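PDB 6Z5Y: lytic Polysaccharide Monooxygenase from Phytophthora infestans, which is the N-terminal copper-binding domain of a longer secreted enzyme that probably cleaves pectin oxidatively in plant cell walls and so supports infection of the host. Local coordinates for residues P25-G30 with T159-Y164. Sequence-based numbering, arbitrary orientation.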
# COMPACT_ATOMS: atom_id res chain seq x y z
N PRO A 25 -12.87 6.77 9.33
CA PRO A 25 -13.04 5.32 9.16
C PRO A 25 -14.35 5.04 8.45
O PRO A 25 -15.39 5.64 8.80
CB PRO A 25 -13.01 4.81 10.59
CG PRO A 25 -12.21 5.85 11.31
CD PRO A 25 -12.66 7.16 10.73
N GLN A 26 -14.29 4.13 7.48
CA GLN A 26 -15.48 3.80 6.66
C GLN A 26 -16.40 2.82 7.34
O GLN A 26 -17.50 2.60 6.81
CB GLN A 26 -15.03 3.20 5.34
CG GLN A 26 -14.21 4.22 4.57
CD GLN A 26 -15.06 5.42 4.23
OE1 GLN A 26 -16.04 5.28 3.45
NE2 GLN A 26 -14.86 6.54 4.86
N TRP A 27 -15.93 2.20 8.40
CA TRP A 27 -16.69 1.20 9.14
C TRP A 27 -17.05 1.80 10.49
O TRP A 27 -16.13 2.28 11.17
CB TRP A 27 -15.85 -0.03 9.29
CG TRP A 27 -15.38 -0.56 7.98
CD1 TRP A 27 -15.88 -0.36 6.73
CD2 TRP A 27 -14.29 -1.46 7.84
NE1 TRP A 27 -15.14 -1.08 5.82
CE2 TRP A 27 -14.17 -1.77 6.48
CE3 TRP A 27 -13.39 -2.01 8.75
CZ2 TRP A 27 -13.20 -2.62 6.02
CZ3 TRP A 27 -12.40 -2.83 8.29
CH2 TRP A 27 -12.33 -3.15 6.93
N LYS A 28 -18.33 1.79 10.82
CA LYS A 28 -18.82 2.40 12.07
C LYS A 28 -18.33 1.53 13.23
O LYS A 28 -18.50 0.29 13.16
CB LYS A 28 -20.35 2.53 12.07
N GLY A 29 -17.70 2.16 14.22
CA GLY A 29 -17.31 1.47 15.45
C GLY A 29 -16.48 2.33 16.37
O GLY A 29 -16.36 3.55 16.16
N GLY A 30 -15.85 1.69 17.34
CA GLY A 30 -15.24 2.41 18.48
C GLY A 30 -13.77 2.71 18.29
O GLY A 30 -12.99 2.55 19.24
N THR A 159 -9.42 9.19 15.05
CA THR A 159 -8.91 8.21 14.09
C THR A 159 -9.25 8.67 12.67
O THR A 159 -10.38 9.02 12.39
CB THR A 159 -9.47 6.81 14.35
OG1 THR A 159 -9.12 6.42 15.68
CG2 THR A 159 -8.96 5.78 13.37
N VAL A 160 -8.26 8.56 11.81
CA VAL A 160 -8.46 8.71 10.36
C VAL A 160 -7.89 7.48 9.66
O VAL A 160 -7.07 6.74 10.21
CB VAL A 160 -7.78 9.97 9.80
CG1 VAL A 160 -8.40 11.20 10.44
CG2 VAL A 160 -6.27 9.99 9.95
N TRP A 161 -8.35 7.32 8.44
CA TRP A 161 -7.78 6.40 7.45
C TRP A 161 -7.04 7.24 6.41
O TRP A 161 -7.61 8.18 5.85
CB TRP A 161 -8.88 5.58 6.78
CG TRP A 161 -9.54 4.52 7.61
CD1 TRP A 161 -9.37 4.26 8.93
CD2 TRP A 161 -10.48 3.53 7.14
NE1 TRP A 161 -10.14 3.17 9.29
CE2 TRP A 161 -10.78 2.68 8.20
CE3 TRP A 161 -11.01 3.24 5.89
CZ2 TRP A 161 -11.63 1.60 8.07
CZ3 TRP A 161 -11.85 2.16 5.76
CH2 TRP A 161 -12.15 1.35 6.84
N GLN A 162 -5.79 6.89 6.12
CA GLN A 162 -5.03 7.49 5.03
C GLN A 162 -4.81 6.42 3.97
O GLN A 162 -4.39 5.31 4.28
CB GLN A 162 -3.70 8.01 5.51
CG GLN A 162 -3.82 9.16 6.48
CD GLN A 162 -2.51 9.47 7.16
OE1 GLN A 162 -1.52 8.76 7.03
NE2 GLN A 162 -2.50 10.54 7.91
N ALA A 163 -5.08 6.76 2.73
CA ALA A 163 -4.91 5.83 1.61
C ALA A 163 -3.65 6.18 0.87
O ALA A 163 -3.54 7.29 0.35
CB ALA A 163 -6.08 5.92 0.67
N TYR A 164 -2.77 5.18 0.73
CA TYR A 164 -1.56 5.32 -0.08
C TYR A 164 -1.69 4.30 -1.21
O TYR A 164 -1.97 3.12 -0.97
CB TYR A 164 -0.31 5.05 0.74
CG TYR A 164 -0.11 6.02 1.88
CD1 TYR A 164 -0.74 5.80 3.08
CD2 TYR A 164 0.69 7.14 1.74
CE1 TYR A 164 -0.59 6.68 4.13
CE2 TYR A 164 0.81 8.05 2.79
CZ TYR A 164 0.18 7.80 3.99
OH TYR A 164 0.31 8.70 5.03
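The indole of W161 reaches from strand 158-170 into the bend of the loop at P25-W27, and the contact is built round this one ring. CH-pi packing covers one face: P25 CA stands 3.5 Å from the centroid of the W161 five-membered ring, only 8° off its normal, and P25 CB lies 3.6 Å from W161 NE1. Proline suits the place, since its slightly polarised C-H groups, held by a rigid ring, can face an electron-rich indole. On the same face Q26 N sits over the six-membered ring, while the CH2 groups of Q26 pack across its rim, Q26 CG 3.4 Å from W161 CZ3; a bend at chi2 (-64°) then carries the amide away, where NE2 bonds to E24 O.

The aromatic pair is T-shaped. W161 points CH2 at the middle of the W27 indole, 3.7 Å from W27 CD2, with the planes at 86°; tryptophan offers a broad face for this edge, and F44 and F53 also meet W27.

Apolar packing finishes the set, the T159 methyl CG2 lying 3.8 Å from P25 CG.

Further along the strand, Y164 OH donates to Q162 OE1 (2.7 Å) and also bonds to H1 N. Loop 25-30 thus packs against the five-stranded antiparallel sheet just beyond edge strand 21-23, while strand 158-170 brings Y164 to the copper site, where H1 and H96 are consistent with the histidine brace of lytic polysaccharide monooxygenases.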